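PDB 4ACY: endo-alpha-mannosidase, which hydrolyses alpha-mannosidic linkages within mannose-containing glycans, acting as an endo-alpha-mannosidase of glycoside hydrolase family 99 and probably on N-glycan-type substrates. Local coordinates for residues Y285-T288 with R289-W293; T247-A251 with T252-N256. All blocks are in the same frame, centred on the assembly; numbering follows the deposited sequence.

Contact 1 (Y285-T288 with R289-W293); sequences YIDT and RIRPW
Asp287 and Arg291 pair twice, once through the backbone and once through their side chains, and together close an alpha turn in a long loop of this TIM-barrel enzyme. The backbone bond defines the turn: Arg291 N donates to Asp287 O at 2.8 Å, bridging i+4 to i without a regular helix around it. The side chains repeat the link as a salt bridge, with Arg291 NH1 lying 2.9 Å from Asp287 OD2. This bond is nearly straight (166°) and runs in the guanidinium plane, meeting the anti side of the carboxylate oxygen. The same oxygen also accepts the hydroxyl of Tyr285, OH to OD2 2.6 Å, which arrives from the other face of the carboxylate, well out of its plane. With Asn294 ND2 as a further donor, OD2 is gripped by three groups, while Arg291 NH1 has a second salt-bridge partner in Glu332. Asp287 places its carboxylate between its own backbone N and carbonyl carbon (chi1 66°), and the extended Arg291 chain reaches across to it. The guanidinium and the Tyr285 ring are turned nearly alike, their planes 12° apart, with the Tyr285 hydroxyl at the guanidinium's edge and Ile290 CD1 over one of its faces. With an alanine here in place of Asp287, the Tyr285 hydroxyl would probably lose its acceptor and the Arg291 guanidinium a charged mate that fixes its rotation. Trp293 NE1 donates to Ala67 O, and Thr288 OG1 makes a weak hydrogen bond with Asn89. Weaker contacts finish the turn: Thr288 CA points its hydrogen at Arg291 O over 3.5 Å, and Pro292 CA approaches Thr288 O to 3.2 Å.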
ATOM      1  N   TYR A 285      -4.232  -6.030  11.871  1.00 14.48           N
ATOM      2  CA  TYR A 285      -3.811  -4.647  12.129  1.00 14.63           C
ATOM      3  C   TYR A 285      -3.367  -4.557  13.578  1.00 14.30           C
ATOM      4  O   TYR A 285      -4.067  -5.041  14.483  1.00 14.75           O
ATOM      5  CB  TYR A 285      -4.940  -3.626  11.870  1.00 14.58           C
ATOM      6  CG  TYR A 285      -4.411  -2.200  11.947  1.00 14.51           C
ATOM      7  CD1 TYR A 285      -4.132  -1.591  13.188  1.00 14.61           C
ATOM      8  CD2 TYR A 285      -4.089  -1.504  10.781  1.00 14.59           C
ATOM      9  CE1 TYR A 285      -3.596  -0.298  13.252  1.00 14.40           C
ATOM     10  CE2 TYR A 285      -3.539  -0.218  10.827  1.00 14.50           C
ATOM     11  CZ  TYR A 285      -3.301   0.384  12.057  1.00 14.51           C
ATOM     12  OH  TYR A 285      -2.752   1.659  12.083  1.00 14.39           O
ATOM     13  N   ILE A 286      -2.193  -3.976  13.789  1.00 14.20           N
ATOM     14  CA  ILE A 286      -1.783  -3.556  15.127  1.00 14.44           C
ATOM     15  C   ILE A 286      -0.650  -2.540  15.049  1.00 14.54           C
ATOM     16  O   ILE A 286       0.389  -2.775  14.405  1.00 14.38           O
ATOM     17  CB  ILE A 286      -1.453  -4.743  16.088  1.00 14.74           C
ATOM     18  CG1 ILE A 286      -1.029  -4.199  17.460  1.00 14.90           C
ATOM     19  CG2 ILE A 286      -0.369  -5.652  15.475  1.00 14.60           C
ATOM     20  CD1 ILE A 286      -1.046  -5.247  18.612  1.00 15.30           C
ATOM     21  N   ASP A 287      -0.858  -1.384  15.677  1.00 14.53           N
ATOM     22  CA  ASP A 287       0.161  -0.336  15.606  1.00 14.30           C
ATOM     23  C   ASP A 287       0.472   0.255  16.979  1.00 14.67           C
ATOM     24  O   ASP A 287       0.888   1.401  17.074  1.00 14.15           O
ATOM     25  CB  ASP A 287      -0.257   0.775  14.624  1.00 14.67           C
ATOM     26  CG  ASP A 287      -1.478   1.550  15.095  1.00 14.83           C
ATOM     27  OD1 ASP A 287      -2.020   1.237  16.167  1.00 14.63           O
ATOM     28  OD2 ASP A 287      -1.922   2.454  14.368  1.00 15.05           O
ATOM     29  N   THR A 288       0.288  -0.536  18.030  1.00 15.13           N
ATOM     30  CA  THR A 288       0.414   0.019  19.376  1.00 15.33           C
ATOM     31  C   THR A 288       1.825   0.353  19.848  1.00 15.48           C
ATOM     32  O   THR A 288       1.969   1.017  20.888  1.00 15.91           O
ATOM     33  CB  THR A 288      -0.299  -0.833  20.432  1.00 15.60           C
ATOM     34  OG1 THR A 288       0.178  -2.181  20.353  1.00 15.32           O
ATOM     35  CG2 THR A 288      -1.804  -0.812  20.216  1.00 15.41           C
ATOM     36  N   ARG A 289       2.878  -0.092  19.158  1.00 15.48           N
ATOM     37  CA  ARG A 289       4.205   0.428  19.474  0.50 15.74           C
ATOM     38  C   ARG A 289       4.311   1.913  19.088  1.00 15.72           C
ATOM     39  O   ARG A 289       4.776   2.746  19.893  1.00 16.15           O
ATOM     40  CB  ARG A 289       5.309  -0.420  18.831  0.50 16.02           C
ATOM     41  CG  ARG A 289       5.419  -1.822  19.438  0.50 16.24           C
ATOM     42  CD  ARG A 289       6.428  -1.842  20.577  0.50 16.64           C
ATOM     43  NE  ARG A 289       7.747  -2.236  20.105  0.50 17.14           N
ATOM     44  CZ  ARG A 289       8.873  -2.094  20.794  0.50 17.04           C
ATOM     45  NH1 ARG A 289       8.858  -1.558  22.012  0.50 17.21           N
ATOM     46  NH2 ARG A 289      10.017  -2.486  20.260  0.50 17.00           N
ATOM     47  N   ILE A 290       3.882   2.250  17.867  1.00 15.40           N
ATOM     48  CA  ILE A 290       3.957   3.638  17.402  1.00 14.82           C
ATOM     49  C   ILE A 290       2.755   4.480  17.830  1.00 14.73           C
ATOM     50  O   ILE A 290       2.870   5.706  17.870  1.00 15.07           O
ATOM     51  CB  ILE A 290       4.211   3.766  15.869  1.00 14.86           C
ATOM     52  CG1 ILE A 290       3.055   3.195  15.034  1.00 14.40           C
ATOM     53  CG2 ILE A 290       5.539   3.111  15.475  1.00 15.01           C
ATOM     54  CD1 ILE A 290       2.811   4.014  13.751  1.00 14.80           C
ATOM     55  N   ARG A 291       1.629   3.832  18.148  1.00 14.68           N
ATOM     56  CA  ARG A 291       0.396   4.518  18.598  1.00 14.75           C
ATOM     57  C   ARG A 291      -0.250   3.790  19.789  1.00 14.79           C
ATOM     58  O   ARG A 291      -1.258   3.094  19.635  1.00 14.95           O
ATOM     59  CB  ARG A 291      -0.617   4.662  17.440  1.00 14.82           C
ATOM     60  CG  ARG A 291      -0.084   5.394  16.221  1.00 14.87           C
ATOM     61  CD  ARG A 291      -1.125   5.465  15.115  1.00 14.82           C
ATOM     62  NE  ARG A 291      -0.624   6.168  13.937  1.00 14.93           N
ATOM     63  CZ  ARG A 291      -0.531   5.638  12.719  1.00 15.28           C
ATOM     64  NH1 ARG A 291      -0.907   4.373  12.500  1.00 14.70           N
ATOM     65  NH2 ARG A 291      -0.078   6.381  11.714  1.00 15.12           N
ATOM     66  N   PRO A 292       0.312   3.968  20.997  1.00 14.95           N
ATOM     67  CA  PRO A 292      -0.071   3.118  22.137  1.00 15.55           C
ATOM     68  C   PRO A 292      -1.551   3.220  22.503  1.00 15.54           C
ATOM     69  O   PRO A 292      -2.096   2.289  23.090  1.00 16.15           O
ATOM     70  CB  PRO A 292       0.796   3.635  23.292  1.00 15.78           C
ATOM     71  CG  PRO A 292       1.913   4.382  22.666  1.00 16.06           C
ATOM     72  CD  PRO A 292       1.504   4.796  21.272  1.00 15.36           C
ATOM     73  N   TRP A 293      -2.167   4.354  22.147  1.00 15.52           N
ATOM     74  CA  TRP A 293      -3.569   4.671  22.431  1.00 15.05           C
ATOM     75  C   TRP A 293      -4.540   4.050  21.420  1.00 15.22           C
ATOM     76  O   TRP A 293      -5.772   4.148  21.588  1.00 15.60           O
ATOM     77  CB  TRP A 293      -3.746   6.211  22.423  1.00 14.51           C
ATOM     78  CG  TRP A 293      -3.064   6.805  21.235  1.00 13.66           C
ATOM     79  CD1 TRP A 293      -1.778   7.260  21.168  1.00 13.61           C
ATOM     80  CD2 TRP A 293      -3.594   6.920  19.910  1.00 13.44           C
ATOM     81  NE1 TRP A 293      -1.480   7.668  19.898  1.00 13.29           N
ATOM     82  CE2 TRP A 293      -2.576   7.476  19.100  1.00 13.46           C
ATOM     83  CE3 TRP A 293      -4.844   6.632  19.333  1.00 13.66           C
ATOM     84  CZ2 TRP A 293      -2.763   7.753  17.741  1.00 13.36           C
ATOM     85  CZ3 TRP A 293      -5.029   6.899  17.985  1.00 13.54           C
ATOM     86  CH2 TRP A 293      -3.995   7.448  17.200  1.00 13.53           C
TER

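Contact 2 (T247-A251 with T252-N256); sequences TYFAA and TGFTN
Phe249 and Phe254 meet as a T-shaped pair across a tight reversal of the chain, a case of two aromatic side chains brought together by a turn. The reversal is a type II beta turn from Ala251 to Phe254, closed by Phe254 N donating to Ala251 O at 3.1 Å. Gly253 stands at its third position with a positive phi, as this turn type calls for. Phe254 swings its ring away from its own backbone N (chi1 -179°) and presents an edge to the face of Phe249: CD2 of Phe254 comes within 3.6 Å of Phe249 CG, offset toward the rim of that ring. The centroids lie 5.0 Å apart and the planes are inclined at 67°. Ala251 joins in with its methyl, CB to Phe254 CB 4.2 Å, at the base of the Phe254 side chain. Farther along, Thr255 CG2 rests obliquely against Phe249 CD2 at 3.8 Å. Its hydroxyl OG1, which also bonds Ser258, donates to a water that in turn donates to Thr247 O, tying the two arms of the loop. The loop leaves barrel strand 244-246 and leads to helix 263-272; Thr247 OG1 accepts from Ser280 N of the adjacent strand 276-281, and the hydroxyl of Tyr306, from helix 305-316, bonds both Ala250 O and Thr252 N.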
ATOM      1  N   THR A 247      -9.628   1.617  -0.835  1.00 14.49           N
ATOM      2  CA  THR A 247     -10.097   1.724   0.554  1.00 14.57           C
ATOM      3  C   THR A 247      -8.971   1.787   1.575  1.00 14.73           C
ATOM      4  O   THR A 247      -9.165   2.294   2.691  1.00 14.91           O
ATOM      5  CB  THR A 247     -11.068   0.595   0.917  1.00 15.11           C
ATOM      6  OG1 THR A 247     -10.404  -0.669   0.825  1.00 15.40           O
ATOM      7  CG2 THR A 247     -12.271   0.611  -0.029  1.00 15.66           C
ATOM      8  N   TYR A 248      -7.812   1.261   1.171  1.00 14.04           N
ATOM      9  CA  TYR A 248      -6.576   1.209   1.953  1.00 13.90           C
ATOM     10  C   TYR A 248      -6.599   0.451   3.293  1.00 13.99           C
ATOM     11  O   TYR A 248      -5.902  -0.552   3.455  1.00 13.63           O
ATOM     12  CB  TYR A 248      -5.867   2.574   2.121  1.00 13.65           C
ATOM     13  CG  TYR A 248      -4.520   2.321   2.727  1.00 13.32           C
ATOM     14  CD1 TYR A 248      -3.493   1.786   1.951  1.00 13.38           C
ATOM     15  CD2 TYR A 248      -4.303   2.483   4.104  1.00 13.33           C
ATOM     16  CE1 TYR A 248      -2.259   1.457   2.512  1.00 13.69           C
ATOM     17  CE2 TYR A 248      -3.054   2.152   4.683  1.00 13.69           C
ATOM     18  CZ  TYR A 248      -2.048   1.647   3.873  1.00 13.61           C
ATOM     19  OH  TYR A 248      -0.810   1.323   4.407  1.00 14.18           O
ATOM     20  N   PHE A 249      -7.358   0.965   4.262  1.00 14.32           N
ATOM     21  CA  PHE A 249      -7.198   0.533   5.655  1.00 14.58           C
ATOM     22  C   PHE A 249      -7.442  -0.957   5.854  1.00 14.54           C
ATOM     23  O   PHE A 249      -8.462  -1.474   5.440  1.00 14.74           O
ATOM     24  CB  PHE A 249      -8.084   1.383   6.566  1.00 14.76           C
ATOM     25  CG  PHE A 249      -7.801   2.839   6.434  1.00 15.10           C
ATOM     26  CD1 PHE A 249      -6.610   3.367   6.944  1.00 15.25           C
ATOM     27  CD2 PHE A 249      -8.677   3.673   5.748  1.00 15.49           C
ATOM     28  CE1 PHE A 249      -6.301   4.720   6.794  1.00 15.81           C
ATOM     29  CE2 PHE A 249      -8.385   5.034   5.592  1.00 15.80           C
ATOM     30  CZ  PHE A 249      -7.196   5.558   6.117  1.00 15.70           C
ATOM     31  N   ALA A 250      -6.482  -1.637   6.481  1.00 14.44           N
ATOM     32  CA  ALA A 250      -6.564  -3.091   6.616  1.00 15.24           C
ATOM     33  C   ALA A 250      -7.484  -3.505   7.750  1.00 15.54           C
ATOM     34  O   ALA A 250      -7.863  -4.674   7.837  1.00 16.69           O
ATOM     35  CB  ALA A 250      -5.203  -3.674   6.842  1.00 15.00           C
ATOM     36  N   ALA A 251      -7.796  -2.562   8.644  1.00 15.64           N
ATOM     37  CA  ALA A 251      -8.622  -2.879   9.816  1.00 15.78           C
ATOM     38  C   ALA A 251     -10.098  -2.739   9.461  1.00 15.88           C
ATOM     39  O   ALA A 251     -10.567  -1.641   9.126  1.00 15.42           O
ATOM     40  CB  ALA A 251      -8.270  -1.992  10.971  1.00 15.49           C
ATOM     41  N   THR A 252     -10.818  -3.864   9.509  1.00 16.15           N
ATOM     42  CA  THR A 252     -12.231  -3.879   9.136  1.00 16.27           C
ATOM     43  C   THR A 252     -12.983  -2.871  10.001  1.00 16.88           C
ATOM     44  O   THR A 252     -12.810  -2.843  11.223  1.00 17.16           O
ATOM     45  CB  THR A 252     -12.863  -5.281   9.274  1.00 16.83           C
ATOM     46  OG1 THR A 252     -12.556  -5.811  10.565  1.00 16.99           O
ATOM     47  CG2 THR A 252     -12.318  -6.215   8.218  1.00 17.29           C
ATOM     48  N   GLY A 253     -13.767  -2.017   9.345  1.00 16.54           N
ATOM     49  CA  GLY A 253     -14.625  -1.054  10.036  1.00 16.65           C
ATOM     50  C   GLY A 253     -13.942   0.225  10.468  1.00 16.61           C
ATOM     51  O   GLY A 253     -14.600   1.118  10.992  1.00 16.93           O
ATOM     52  N   PHE A 254     -12.629   0.337  10.252  1.00 16.40           N
ATOM     53  CA  PHE A 254     -11.958   1.586  10.587  1.00 16.35           C
ATOM     54  C   PHE A 254     -12.618   2.767   9.870  1.00 16.41           C
ATOM     55  O   PHE A 254     -12.729   3.858  10.440  1.00 16.51           O
ATOM     56  CB  PHE A 254     -10.466   1.538  10.274  1.00 16.05           C
ATOM     57  CG  PHE A 254      -9.754   2.803  10.630  1.00 15.66           C
ATOM     58  CD1 PHE A 254      -9.709   3.240  11.961  1.00 15.58           C
ATOM     59  CD2 PHE A 254      -9.176   3.585   9.637  1.00 15.37           C
ATOM     60  CE1 PHE A 254      -9.062   4.454  12.295  1.00 15.54           C
ATOM     61  CE2 PHE A 254      -8.524   4.780   9.951  1.00 15.79           C
ATOM     62  CZ  PHE A 254      -8.469   5.215  11.289  1.00 15.57           C
ATOM     63  N   THR A 255     -13.012   2.548   8.618  1.00 16.55           N
ATOM     64  CA  THR A 255     -13.861   3.471   7.891  1.00 16.92           C
ATOM     65  C   THR A 255     -15.033   2.684   7.294  1.00 17.34           C
ATOM     66  O   THR A 255     -15.004   1.455   7.231  1.00 17.31           O
ATOM     67  CB  THR A 255     -13.126   4.189   6.742  1.00 16.75           C
ATOM     68  OG1 THR A 255     -12.706   3.229   5.775  1.00 16.05           O
ATOM     69  CG2 THR A 255     -11.935   5.011   7.246  1.00 16.68           C
ATOM     70  N   ASN A 256     -16.059   3.404   6.858  1.00 18.47           N
ATOM     71  CA  ASN A 256     -17.158   2.806   6.108  1.00 19.00           C
ATOM     72  C   ASN A 256     -16.633   2.050   4.878  1.00 19.13           C
ATOM     73  O   ASN A 256     -17.046   0.923   4.606  1.00 19.70           O
ATOM     74  CB  ASN A 256     -18.172   3.893   5.710  1.00 19.81           C
ATOM     75  CG  ASN A 256     -19.248   3.384   4.778  1.00 21.06           C
ATOM     76  OD1 ASN A 256     -19.066   3.362   3.565  1.00 21.75           O
ATOM     77  ND2 ASN A 256     -20.394   3.008   5.337  1.00 21.62           N
TER
HETATM   78  O   HOH W   1     -11.273   3.941   3.596  1.00 17.21           O

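In the fold
Both contacts belong to loops that follow consecutive strands of the eight-stranded parallel barrel. Contact 2 comes first along the chain, after strand 244-246, and contact 1 after strand 276-281, with helix 263-272 between them. Their centres are about 16 Å apart, yet they touch where Tyr285 CB packs on Ala251 CB at 3.8 Å. Arg299 and Thr334 are common neighbours of both. Each loop issues from the C-terminal end of its strand, the side on which TIM-barrel enzymes carry their active sites. Centre to centre, contact 2 lies about 13 Å and contact 1 about 18 Å from the middle of the chain, consistent with two turns shaping neighbouring parts of that end.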